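Local coordinates for flavohemoprotein (Vibrio cholerae O1 biovar El Tor, PDB 4EH1) that probably detoxifies nitric oxide by converting it with oxygen and NAD(P)H to nitrate, the present chain being its FAD-binding reductase portion, at residues S58-R69 against T127-K138; E112-G123 against K141-A149. One frame throughout, in Å; residues are numbered along the deposited sequence.

Helix 126-138 relates the two contacts: it forms one side of contact 1 (58-69 with 127-138), where it is set against the FAD-binding domain, and it connects the two parallel strands paired in contact 2 (112-123 with 141-149). Their centres lie about 14 Å apart. On the helix side facing the strands, Leu133 CD2 packs 3.7 Å from Leu119 CD1 and Leu133 CD1 lies 3.7 Å from Tyr146 CE2. The flavin borders contact 1 at Ser58 and Thr127; in contact 2, Gly123, which follows Ala122 of strand 117-122, has its CA about 10 Å from the nearest FAD atom. Gly123, Thr127 and Pro128 all belong to the probable NADP(+) site.

Contact 1 (S58-R69 against T127-K138); sequences SLSHASNGREYR and TPMQAILHTLAK. With FAD (flavin-adenine dinucleotide), chain C.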
loop_
_atom_site.group_PDB
_atom_site.type_symbol
_atom_site.label_atom_id
_atom_site.label_comp_id
_atom_site.label_asym_id
_atom_site.label_seq_id
_atom_site.Cartn_x
_atom_site.Cartn_y
_atom_site.Cartn_z
ATOM N N SER A 58 -1.255 -7.136 15.797
ATOM C CA SER A 58 -1.432 -8.551 15.584
ATOM C C SER A 58 -0.707 -8.989 14.333
ATOM O O SER A 58 -0.716 -8.290 13.331
ATOM C CB SER A 58 -2.911 -8.860 15.380
ATOM O OG SER A 58 -3.681 -8.549 16.527
ATOM N N LEU A 59 -0.081 -10.163 14.374
ATOM C CA LEU A 59 0.449 -10.748 13.144
ATOM C C LEU A 59 -0.737 -11.135 12.223
ATOM O O LEU A 59 -1.727 -11.679 12.690
ATOM C CB LEU A 59 1.347 -11.924 13.486
ATOM C CG LEU A 59 2.512 -11.345 14.297
ATOM C CD1 LEU A 59 2.971 -12.304 15.335
ATOM C CD2 LEU A 59 3.641 -10.912 13.393
ATOM N N SER A 60 -0.665 -10.810 10.932
ATOM C CA SER A 60 -1.795 -11.098 10.033
ATOM C C SER A 60 -1.444 -12.060 8.907
ATOM O O SER A 60 -2.181 -12.147 7.906
ATOM C CB SER A 60 -2.324 -9.824 9.388
ATOM O OG SER A 60 -1.282 -9.190 8.673
ATOM N N HIS A 61 -0.300 -12.731 9.047
ATOM C CA HIS A 61 0.019 -13.872 8.189
ATOM C C HIS A 61 0.486 -15.060 9.051
ATOM O O HIS A 61 0.724 -14.892 10.243
ATOM C CB HIS A 61 1.067 -13.482 7.127
ATOM C CG HIS A 61 0.824 -14.126 5.799
ATOM N ND1 HIS A 61 0.953 -15.488 5.600
ATOM C CD2 HIS A 61 0.426 -13.602 4.609
ATOM C CE1 HIS A 61 0.666 -15.771 4.340
ATOM N NE2 HIS A 61 0.334 -14.646 3.722
ATOM N N ALA A 62 0.594 -16.243 8.446
ATOM C CA ALA A 62 1.156 -17.438 9.093
ATOM C C ALA A 62 2.652 -17.280 9.445
ATOM O O ALA A 62 3.398 -16.598 8.750
ATOM C CB ALA A 62 0.979 -18.658 8.185
ATOM N N SER A 63 3.091 -17.927 10.515
ATOM C CA SER A 63 4.501 -17.887 10.898
ATOM C C SER A 63 5.367 -18.650 9.870
ATOM O O SER A 63 4.997 -19.731 9.409
ATOM C CB SER A 63 4.657 -18.497 12.278
ATOM O OG SER A 63 5.983 -18.346 12.737
ATOM N N ASN A 64 6.492 -18.071 9.473
ATOM C CA ASN A 64 7.377 -18.751 8.518
ATOM C C ASN A 64 8.858 -18.558 8.825
ATOM O O ASN A 64 9.706 -18.901 8.024
ATOM C CB ASN A 64 7.093 -18.305 7.089
ATOM C CG ASN A 64 7.413 -16.833 6.851
ATOM O OD1 ASN A 64 8.070 -16.149 7.663
ATOM N ND2 ASN A 64 6.956 -16.336 5.717
ATOM N N GLY A 65 9.152 -17.943 9.963
ATOM C CA GLY A 65 10.526 -17.805 10.409
ATOM C C GLY A 65 11.361 -16.750 9.709
ATOM O O GLY A 65 12.545 -16.631 9.994
ATOM N N ARG A 66 10.764 -15.960 8.822
ATOM C CA ARG A 66 11.567 -15.047 8.012
ATOM C C ARG A 66 11.097 -13.614 8.101
ATOM O O ARG A 66 11.895 -12.687 8.190
ATOM C CB ARG A 66 11.584 -15.504 6.545
ATOM C CG ARG A 66 12.195 -16.883 6.347
ATOM C CD ARG A 66 13.710 -16.808 6.424
ATOM N NE ARG A 66 14.284 -16.085 5.288
ATOM C CZ ARG A 66 15.502 -15.550 5.279
ATOM N NH1 ARG A 66 16.277 -15.648 6.356
ATOM N NH2 ARG A 66 15.940 -14.912 4.198
ATOM N N GLU A 67 9.795 -13.418 8.067
ATOM C CA GLU A 67 9.276 -12.057 8.135
ATOM C C GLU A 67 7.929 -11.999 8.825
ATOM O O GLU A 67 7.248 -13.011 8.963
ATOM C CB GLU A 67 9.138 -11.481 6.740
ATOM C CG GLU A 67 8.105 -12.204 5.947
ATOM C CD GLU A 67 8.159 -11.888 4.475
ATOM O OE1 GLU A 67 9.245 -11.507 3.990
ATOM O OE2 GLU A 67 7.106 -12.028 3.810
ATOM N N TYR A 68 7.556 -10.800 9.262
ATOM C CA TYR A 68 6.278 -10.589 9.908
ATOM C C TYR A 68 5.409 -9.669 9.050
ATOM O O TYR A 68 5.902 -8.730 8.428
ATOM C CB TYR A 68 6.489 -9.929 11.273
ATOM C CG TYR A 68 7.161 -10.778 12.343
ATOM C CD1 TYR A 68 6.854 -12.130 12.497
ATOM C CD2 TYR A 68 8.079 -10.213 13.209
ATOM C CE1 TYR A 68 7.462 -12.904 13.495
ATOM C CE2 TYR A 68 8.707 -10.969 14.199
ATOM C CZ TYR A 68 8.382 -12.305 14.352
ATOM O OH TYR A 68 9.002 -13.038 15.329
ATOM N N ARG A 69 4.115 -9.932 9.010
ATOM C CA ARG A 69 3.184 -8.938 8.496
ATOM C C ARG A 69 2.225 -8.484 9.619
ATOM O O ARG A 69 1.648 -9.310 10.352
ATOM C CB ARG A 69 2.393 -9.462 7.296
ATOM C CG ARG A 69 1.408 -8.427 6.706
ATOM C CD ARG A 69 0.694 -8.967 5.478
ATOM N NE ARG A 69 -0.462 -9.765 5.858
ATOM C CZ ARG A 69 -1.291 -10.322 4.980
ATOM N NH1 ARG A 69 -1.084 -10.168 3.678
ATOM N NH2 ARG A 69 -2.335 -11.021 5.404
ATOM N N THR A 127 -7.494 -8.805 11.529
ATOM C CA THR A 127 -6.046 -8.995 11.414
ATOM C C THR A 127 -5.555 -10.348 12.001
ATOM O O THR A 127 -4.968 -11.155 11.274
ATOM C CB THR A 127 -5.251 -7.776 11.975
ATOM O OG1 THR A 127 -5.684 -6.569 11.333
ATOM C CG2 THR A 127 -3.766 -7.946 11.759
ATOM N N PRO A 128 -5.821 -10.625 13.292
ATOM C CA PRO A 128 -5.356 -11.945 13.762
ATOM C C PRO A 128 -6.074 -13.118 13.085
ATOM O O PRO A 128 -5.464 -14.182 12.934
ATOM C CB PRO A 128 -5.671 -11.915 15.257
ATOM C CG PRO A 128 -6.784 -10.870 15.378
ATOM C CD PRO A 128 -6.430 -9.840 14.383
ATOM N N MET A 129 -7.331 -12.918 12.674
ATOM C CA MET A 129 -8.074 -13.941 11.991
ATOM C C MET A 129 -7.411 -14.275 10.680
ATOM O O MET A 129 -7.478 -15.416 10.234
ATOM C CB MET A 129 -9.508 -13.523 11.708
ATOM C CG MET A 129 -10.356 -13.349 12.940
ATOM S SD MET A 129 -10.208 -14.729 14.128
ATOM C CE MET A 129 -11.255 -13.988 15.381
ATOM N N GLN A 130 -6.769 -13.288 10.066
ATOM C CA GLN A 130 -6.021 -13.544 8.843
ATOM C C GLN A 130 -4.804 -14.485 9.039
ATOM O O GLN A 130 -4.508 -15.314 8.168
ATOM C CB GLN A 130 -5.587 -12.226 8.199
ATOM C CG GLN A 130 -5.497 -12.320 6.651
ATOM C CD GLN A 130 -6.860 -12.547 5.979
ATOM O OE1 GLN A 130 -7.923 -12.438 6.608
ATOM N NE2 GLN A 130 -6.826 -12.874 4.702
ATOM N N ALA A 131 -4.095 -14.336 10.158
ATOM C CA ALA A 131 -2.982 -15.232 10.488
ATOM C C ALA A 131 -3.537 -16.630 10.642
ATOM O O ALA A 131 -2.945 -17.589 10.181
ATOM C CB ALA A 131 -2.241 -14.774 11.786
ATOM N N ILE A 132 -4.705 -16.737 11.266
ATOM C CA ILE A 132 -5.319 -18.036 11.490
ATOM C C ILE A 132 -5.771 -18.677 10.174
ATOM O O ILE A 132 -5.452 -19.832 9.926
ATOM C CB ILE A 132 -6.473 -17.952 12.488
ATOM C CG1 ILE A 132 -5.945 -17.474 13.864
ATOM C CG2 ILE A 132 -7.177 -19.319 12.612
ATOM C CD1 ILE A 132 -7.027 -17.319 14.948
ATOM N N LEU A 133 -6.483 -17.927 9.328
ATOM C CA LEU A 133 -6.810 -18.434 8.005
ATOM C C LEU A 133 -5.596 -18.969 7.267
ATOM O O LEU A 133 -5.640 -20.059 6.714
ATOM C CB LEU A 133 -7.393 -17.341 7.126
ATOM C CG LEU A 133 -8.826 -16.912 7.388
ATOM C CD1 LEU A 133 -9.169 -15.724 6.467
ATOM C CD2 LEU A 133 -9.793 -18.091 7.205
ATOM N N HIS A 134 -4.532 -18.178 7.205
ATOM C CA HIS A 134 -3.356 -18.628 6.464
ATOM C C HIS A 134 -2.738 -19.902 7.038
ATOM O O HIS A 134 -2.283 -20.778 6.279
ATOM C CB HIS A 134 -2.305 -17.532 6.330
ATOM C CG HIS A 134 -2.618 -16.531 5.265
ATOM N ND1 HIS A 134 -2.634 -16.856 3.922
ATOM C CD2 HIS A 134 -2.919 -15.210 5.339
ATOM C CE1 HIS A 134 -2.923 -15.777 3.214
ATOM N NE2 HIS A 134 -3.117 -14.769 4.053
ATOM N N THR A 135 -2.746 -20.015 8.367
ATOM C CA THR A 135 -2.202 -21.207 9.043
ATOM C C THR A 135 -3.057 -22.435 8.733
ATOM O O THR A 135 -2.533 -23.500 8.442
ATOM C CB THR A 135 -2.140 -21.029 10.587
ATOM O OG1 THR A 135 -1.388 -19.860 10.878
ATOM C CG2 THR A 135 -1.446 -22.239 11.247
ATOM N N LEU A 136 -4.379 -22.276 8.790
ATOM C CA LEU A 136 -5.280 -23.395 8.538
ATOM C C LEU A 136 -5.213 -23.811 7.077
ATOM O O LEU A 136 -5.418 -24.967 6.773
ATOM C CB LEU A 136 -6.717 -23.033 8.934
ATOM C CG LEU A 136 -6.904 -22.730 10.431
ATOM C CD1 LEU A 136 -8.382 -22.402 10.750
ATOM C CD2 LEU A 136 -6.447 -23.861 11.327
ATOM N N ALA A 137 -4.928 -22.862 6.178
ATOM C CA ALA A 137 -4.799 -23.183 4.754
ATOM C C ALA A 137 -3.582 -24.086 4.547
ATOM O O ALA A 137 -3.661 -25.141 3.909
ATOM C CB ALA A 137 -4.646 -21.926 3.932
ATOM N N LYS A 138 -2.468 -23.645 5.112
ATOM C CA LYS A 138 -1.219 -24.379 5.117
ATOM C C LYS A 138 -1.404 -25.813 5.641
ATOM O O LYS A 138 -0.828 -26.754 5.104
ATOM C CB LYS A 138 -0.203 -23.598 5.959
ATOM C CG LYS A 138 1.147 -24.255 6.113
ATOM C CD LYS A 138 2.113 -23.360 6.889
ATOM C CE LYS A 138 2.292 -21.983 6.235
ATOM N NZ LYS A 138 3.447 -21.219 6.841
HETATM P PA FAD C . -3.668 6.646 20.386
HETATM O O1A FAD C . -3.222 5.766 21.425
HETATM O O2A FAD C . -3.012 7.876 20.101
HETATM O O5B FAD C . -5.130 7.022 20.714
HETATM C C5B FAD C . -5.982 6.114 21.363
HETATM C C4B FAD C . -7.421 6.587 21.453
HETATM O O4B FAD C . -7.568 7.619 22.409
HETATM C C3B FAD C . -7.848 7.147 20.130
HETATM O O3B FAD C . -9.207 6.845 19.945
HETATM C C2B FAD C . -7.696 8.620 20.303
HETATM O O2B FAD C . -8.653 9.232 19.495
HETATM C C1B FAD C . -7.924 8.822 21.772
HETATM N N9A FAD C . -7.060 9.897 22.248
HETATM C C8A FAD C . -5.775 10.042 22.006
HETATM N N7A FAD C . -5.297 11.149 22.573
HETATM C C5A FAD C . -6.302 11.731 23.187
HETATM C C6A FAD C . -6.470 12.944 23.972
HETATM N N6A FAD C . -5.439 13.764 24.221
HETATM N N1A FAD C . -7.689 13.193 24.414
HETATM C C2A FAD C . -8.699 12.388 24.175
HETATM N N3A FAD C . -8.621 11.278 23.472
HETATM C C4A FAD C . -7.466 10.906 22.956
HETATM N N1 FAD C . -4.438 -2.219 16.027
HETATM C C2 FAD C . -4.326 -2.490 14.728
HETATM O O2 FAD C . -4.443 -1.585 13.942
HETATM N N3 FAD C . -4.076 -3.696 14.249
HETATM C C4 FAD C . -3.912 -4.729 15.018
HETATM O O4 FAD C . -3.681 -5.798 14.516
HETATM C C4X FAD C . -4.035 -4.523 16.465
HETATM N N5 FAD C . -3.903 -5.511 17.318
HETATM C C5X FAD C . -4.028 -5.308 18.615
HETATM C C6 FAD C . -3.884 -6.368 19.451
HETATM C C7 FAD C . -4.010 -6.198 20.795
HETATM C C7M FAD C . -3.860 -7.351 21.712
HETATM C C8 FAD C . -4.283 -4.876 21.341
HETATM C C8M FAD C . -4.401 -4.731 22.810
HETATM C C9 FAD C . -4.425 -3.804 20.507
HETATM C C9A FAD C . -4.313 -3.977 19.153
HETATM N N10 FAD C . -4.456 -2.908 18.284
HETATM C C10 FAD C . -4.323 -3.168 16.930
HETATM C "C1'" FAD C . -4.699 -1.564 18.794
HETATM C "C2'" FAD C . -3.408 -0.749 18.725
HETATM O "O2'" FAD C . -2.382 -1.255 19.550
HETATM C "C3'" FAD C . -3.509 0.705 19.136
HETATM O "O3'" FAD C . -4.131 0.845 20.383
HETATM C "C4'" FAD C . -4.122 1.621 18.093
HETATM O "O4'" FAD C . -3.393 1.487 16.896
HETATM C "C5'" FAD C . -4.189 3.085 18.512
HETATM O "O5'" FAD C . -2.946 3.674 18.756
HETATM P P FAD C . -2.587 5.115 18.358
HETATM O O1P FAD C . -1.327 5.392 18.966
HETATM O O2P FAD C . -2.705 5.226 16.955
HETATM O O3P FAD C . -3.731 5.915 19.020
HETATM O O HOH W 1 1.272 -19.588 11.722
#
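The junction between the FAD-binding and NAD-binding domains runs along helix 126-138, whose N-terminal end meets Ser58 beside the flavin. Ser58 N donates to FAD O4 at 3.1 Å (N-H...O 156°). Thr127 turns its methyl to the loop: in the conformer given, CG2 is anti to the backbone N and lies 3.4 Å from Ser60 CB, also touching Ser58 O, while OG1 bonds to Val124 O. One turn on, Ala131 CB fits between two carbonyls, 3.3 Å from both Leu59 O and His61 O.

His61 and His134 form a face-to-face stack, ring centroids 3.7 Å apart and planes at 12°. Their NE2 atoms are close, but the angle is poor for a hydrogen bond; His134 NE2 instead bonds to Glu161. The other ring is held by Ala62 N, which donates to His61 ND1. Arg69 lays a guanidinium face over His61 CD2 and grips Ser60 side-on: NH2 reaches Ser60 O at 2.7 Å and NE reaches Ser60 OG at 3.0 Å. Ser60 OG also bonds to Ser71 OG. The bend at chi3 (84°) turns the guanidinium into this position, with Gln130 CG at its edge. Gln130 NE2 bonds to Thr162 OG1 and also to Glu161 OE1, which forms a salt bridge with Arg69 as well, so Glu161 joins Arg69 of strand 68-73 to Gln130 and His134 of the helix. Farther along, a water bridges Ser63 N and Thr135 OG1.

Such a flavin-side loop packed on the first helix of the nucleotide-binding domain fits the two-domain ferredoxin-reductase-like fold.

Contact 2 (E112-G123 against K141-A149); sequences ERERPVVLISAG and KSGVTYLYA
Tyr148 and Gly123 meet at one end of the strand pair, Lys141 and Glu112 at the other. The tyrosine keeps CG anti to the backbone N (chi1 -174°), and its ring leans along the neighbouring strand, CD1 lying 3.5 Å from Ser121 OG. Gly123 O lies in the ring plane at the edge and accepts from Tyr148 OH at 2.7 Å, with the donor tilted 26° from the carbonyl plane. This bond joins a side chain of strand 144-150 to the backbone of Gly123, in the probable NADP(+) site.

At the opposite end, Lys141 and Glu112 approach from opposite directions. Lys141 NZ forms a salt bridge to the syn lone pair of Glu112 OE1 at 2.9 Å, and a hydrogen bond to Arg115 O at 2.8 Å from above the carbonyl plane. Glu112 OE1 takes Glu114 N on its anti side, while OE2 bonds to Tyr110.

Between these ends, seven backbone hydrogen bonds run from Val117 N to Gly123 N. The strand axes are 4.7 Å apart with directions 11° apart, establishing a parallel pair. Ile120 and Leu147 lie side by side, pointing the same way, and Leu147 CD1 packs 4.0 Å from Ile120 CG1; Val118 CG1 approaches the same methyl at a slant. On the other face, Leu119 CB sits 4.2 Å from Tyr146 CD2. Helix 126-138 covers this face, Met129 packing on Ser121. A water over one face of the Tyr146 ring connects Ser121 OG with Leu147 O.

Two adjacent parallel strands joined through a helix packed on one face form the beta-alpha-beta crossover of a Rossmann-like NAD(P)-binding domain.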
loop_
_atom_site.group_PDB
_atom_site.type_symbol
_atom_site.label_atom_id
_atom_site.label_comp_id
_atom_site.label_asym_id
_atom_site.label_seq_id
_atom_site.Cartn_x
_atom_site.Cartn_y
_atom_site.Cartn_z
ATOM N N GLU A 112 -5.206 -26.386 17.606
ATOM C CA GLU A 112 -5.832 -27.478 16.855
ATOM C C GLU A 112 -6.500 -28.466 17.805
ATOM O O GLU A 112 -5.854 -29.090 18.658
ATOM C CB GLU A 112 -4.818 -28.205 15.955
ATOM C CG GLU A 112 -5.483 -29.242 15.014
ATOM C CD GLU A 112 -6.696 -28.651 14.251
ATOM O OE1 GLU A 112 -7.837 -29.174 14.367
ATOM O OE2 GLU A 112 -6.509 -27.645 13.536
ATOM N N ARG A 113 -7.808 -28.609 17.657
ATOM C CA ARG A 113 -8.533 -29.546 18.505
ATOM C C ARG A 113 -9.426 -30.476 17.690
ATOM O O ARG A 113 -10.279 -31.182 18.252
ATOM C CB ARG A 113 -9.367 -28.780 19.542
ATOM C CG ARG A 113 -8.539 -27.986 20.552
ATOM C CD ARG A 113 -9.396 -27.512 21.720
ATOM N NE ARG A 113 -8.691 -26.560 22.585
ATOM C CZ ARG A 113 -8.516 -25.273 22.279
ATOM N NH1 ARG A 113 -8.986 -24.789 21.129
ATOM N NH2 ARG A 113 -7.871 -24.469 23.113
ATOM N N GLU A 114 -9.229 -30.472 16.369
ATOM C CA GLU A 114 -9.998 -31.329 15.468
ATOM C C GLU A 114 -11.479 -31.067 15.594
ATOM O O GLU A 114 -12.282 -31.983 15.526
ATOM C CB GLU A 114 -9.673 -32.820 15.713
ATOM C CG GLU A 114 -8.305 -33.196 15.153
ATOM C CD GLU A 114 -7.947 -34.674 15.272
ATOM O OE1 GLU A 114 -8.879 -35.509 15.339
ATOM O OE2 GLU A 114 -6.719 -34.993 15.280
ATOM N N ARG A 115 -11.829 -29.808 15.814
ATOM C CA ARG A 115 -13.226 -29.395 15.814
ATOM C C ARG A 115 -13.446 -28.520 14.600
ATOM O O ARG A 115 -12.503 -27.955 14.070
ATOM C CB ARG A 115 -13.541 -28.565 17.062
ATOM C CG ARG A 115 -13.413 -29.310 18.391
ATOM C CD ARG A 115 -13.398 -28.287 19.522
ATOM N NE ARG A 115 -13.333 -28.913 20.823
ATOM C CZ ARG A 115 -13.004 -28.291 21.955
ATOM N NH1 ARG A 115 -12.716 -26.996 21.952
ATOM N NH2 ARG A 115 -12.965 -28.973 23.099
ATOM N N PRO A 116 -14.699 -28.394 14.166
ATOM C CA PRO A 116 -15.004 -27.362 13.174
ATOM C C PRO A 116 -14.689 -25.993 13.780
ATOM O O PRO A 116 -14.761 -25.806 14.998
ATOM C CB PRO A 116 -16.501 -27.527 12.926
ATOM C CG PRO A 116 -16.854 -28.849 13.444
ATOM C CD PRO A 116 -15.870 -29.209 14.512
ATOM N N VAL A 117 -14.333 -25.049 12.924
ATOM C CA VAL A 117 -13.792 -23.782 13.385
ATOM C C VAL A 117 -14.607 -22.613 12.843
ATOM O O VAL A 117 -14.815 -22.514 11.621
ATOM C CB VAL A 117 -12.298 -23.628 12.940
ATOM C CG1 VAL A 117 -11.816 -22.203 13.144
ATOM C CG2 VAL A 117 -11.430 -24.558 13.734
ATOM N N VAL A 118 -15.079 -21.743 13.747
ATOM C CA VAL A 118 -15.736 -20.508 13.315
ATOM C C VAL A 118 -14.889 -19.277 13.674
ATOM O O VAL A 118 -14.497 -19.087 14.827
ATOM C CB VAL A 118 -17.212 -20.407 13.828
ATOM C CG1 VAL A 118 -17.889 -19.170 13.276
ATOM C CG2 VAL A 118 -18.029 -21.616 13.374
ATOM N N LEU A 119 -14.568 -18.465 12.673
ATOM C CA LEU A 119 -13.829 -17.228 12.911
ATOM C C LEU A 119 -14.817 -16.071 12.708
ATOM O O LEU A 119 -15.485 -15.990 11.675
ATOM C CB LEU A 119 -12.664 -17.070 11.925
ATOM C CG LEU A 119 -11.717 -18.267 11.789
ATOM C CD1 LEU A 119 -10.572 -17.965 10.835
ATOM C CD2 LEU A 119 -11.189 -18.689 13.171
ATOM N N ILE A 120 -14.881 -15.179 13.692
ATOM C CA ILE A 120 -15.809 -14.064 13.692
ATOM C C ILE A 120 -15.065 -12.801 14.069
ATOM O O ILE A 120 -14.442 -12.719 15.129
ATOM C CB ILE A 120 -16.929 -14.258 14.737
ATOM C CG1 ILE A 120 -17.579 -15.639 14.571
ATOM C CG2 ILE A 120 -17.976 -13.115 14.640
ATOM C CD1 ILE A 120 -18.666 -15.959 15.628
ATOM N N SER A 121 -15.149 -11.798 13.216
ATOM C CA SER A 121 -14.508 -10.530 13.533
ATOM C C SER A 121 -15.190 -9.365 12.839
ATOM O O SER A 121 -15.993 -9.569 11.923
ATOM C CB SER A 121 -13.037 -10.571 13.114
ATOM O OG SER A 121 -12.929 -10.886 11.738
ATOM N N ALA A 122 -14.821 -8.156 13.272
ATOM C CA ALA A 122 -15.312 -6.903 12.713
ATOM C C ALA A 122 -14.192 -5.896 12.560
ATOM O O ALA A 122 -13.345 -5.745 13.447
ATOM C CB ALA A 122 -16.403 -6.286 13.617
ATOM N N GLY A 123 -14.214 -5.170 11.456
ATOM C CA GLY A 123 -13.243 -4.114 11.259
ATOM C C GLY A 123 -11.831 -4.685 11.290
ATOM O O GLY A 123 -11.516 -5.619 10.568
ATOM N N LYS A 141 -6.773 -27.613 6.744
ATOM C CA LYS A 141 -7.846 -27.828 7.683
ATOM C C LYS A 141 -9.161 -27.762 6.932
ATOM O O LYS A 141 -9.357 -26.896 6.094
ATOM C CB LYS A 141 -7.798 -26.725 8.743
ATOM C CG LYS A 141 -8.989 -26.654 9.671
ATOM C CD LYS A 141 -8.919 -27.723 10.741
ATOM C CE LYS A 141 -9.968 -27.453 11.815
ATOM N NZ LYS A 141 -10.132 -28.645 12.708
ATOM N N SER A 142 -10.069 -28.680 7.208
ATOM C CA SER A 142 -11.395 -28.560 6.629
ATOM C C SER A 142 -12.414 -28.092 7.708
ATOM O O SER A 142 -12.108 -28.061 8.903
ATOM C CB SER A 142 -11.795 -29.900 6.007
ATOM O OG SER A 142 -12.254 -30.761 7.015
ATOM N N GLY A 143 -13.610 -27.706 7.289
ATOM C CA GLY A 143 -14.640 -27.271 8.223
ATOM C C GLY A 143 -14.383 -25.894 8.841
ATOM O O GLY A 143 -14.502 -25.709 10.056
ATOM N N VAL A 144 -14.028 -24.929 8.004
ATOM C CA VAL A 144 -13.791 -23.558 8.471
ATOM C C VAL A 144 -14.878 -22.587 7.956
ATOM O O VAL A 144 -15.199 -22.579 6.765
ATOM C CB VAL A 144 -12.383 -23.034 8.073
ATOM C CG1 VAL A 144 -12.159 -21.605 8.614
ATOM C CG2 VAL A 144 -11.277 -23.964 8.603
ATOM N N THR A 145 -15.455 -21.809 8.875
ATOM C CA THR A 145 -16.401 -20.748 8.539
ATOM C C THR A 145 -15.836 -19.376 8.962
ATOM O O THR A 145 -15.401 -19.176 10.103
ATOM C CB THR A 145 -17.768 -20.964 9.229
ATOM O OG1 THR A 145 -18.299 -22.232 8.854
ATOM C CG2 THR A 145 -18.778 -19.881 8.798
ATOM N N TYR A 146 -15.843 -18.428 8.042
ATOM C CA TYR A 146 -15.345 -17.099 8.328
ATOM C C TYR A 146 -16.505 -16.079 8.311
ATOM O O TYR A 146 -17.179 -15.902 7.294
ATOM C CB TYR A 146 -14.331 -16.756 7.261
ATOM C CG TYR A 146 -13.653 -15.413 7.380
ATOM C CD1 TYR A 146 -14.103 -14.320 6.637
ATOM C CD2 TYR A 146 -12.527 -15.245 8.190
ATOM C CE1 TYR A 146 -13.480 -13.091 6.712
ATOM C CE2 TYR A 146 -11.895 -14.012 8.280
ATOM C CZ TYR A 146 -12.371 -12.942 7.526
ATOM O OH TYR A 146 -11.749 -11.719 7.589
ATOM N N LEU A 147 -16.749 -15.419 9.433
ATOM C CA LEU A 147 -17.845 -14.442 9.508
ATOM C C LEU A 147 -17.240 -13.071 9.792
ATOM O O LEU A 147 -16.503 -12.903 10.771
ATOM C CB LEU A 147 -18.862 -14.823 10.586
ATOM C CG LEU A 147 -19.435 -16.258 10.582
ATOM C CD1 LEU A 147 -20.328 -16.483 11.786
ATOM C CD2 LEU A 147 -20.210 -16.576 9.327
ATOM N N TYR A 148 -17.546 -12.100 8.934
ATOM C CA TYR A 148 -16.880 -10.799 8.963
ATOM C C TYR A 148 -17.894 -9.642 8.833
ATOM O O TYR A 148 -18.800 -9.685 7.983
ATOM C CB TYR A 148 -15.835 -10.698 7.830
ATOM C CG TYR A 148 -15.010 -9.412 7.903
ATOM C CD1 TYR A 148 -14.272 -9.106 9.040
ATOM C CD2 TYR A 148 -15.014 -8.483 6.855
ATOM C CE1 TYR A 148 -13.541 -7.910 9.143
ATOM C CE2 TYR A 148 -14.288 -7.267 6.945
ATOM C CZ TYR A 148 -13.542 -7.010 8.081
ATOM O OH TYR A 148 -12.803 -5.857 8.184
ATOM N N ALA A 149 -17.745 -8.628 9.683
ATOM C CA ALA A 149 -18.579 -7.424 9.607
ATOM C C ALA A 149 -17.702 -6.187 9.428
ATOM O O ALA A 149 -16.719 -6.001 10.128
ATOM C CB ALA A 149 -19.457 -7.290 10.860
HETATM O O HOH W 2 -17.275 -24.199 10.625
HETATM O O HOH W 3 -13.531 -13.333 10.877
#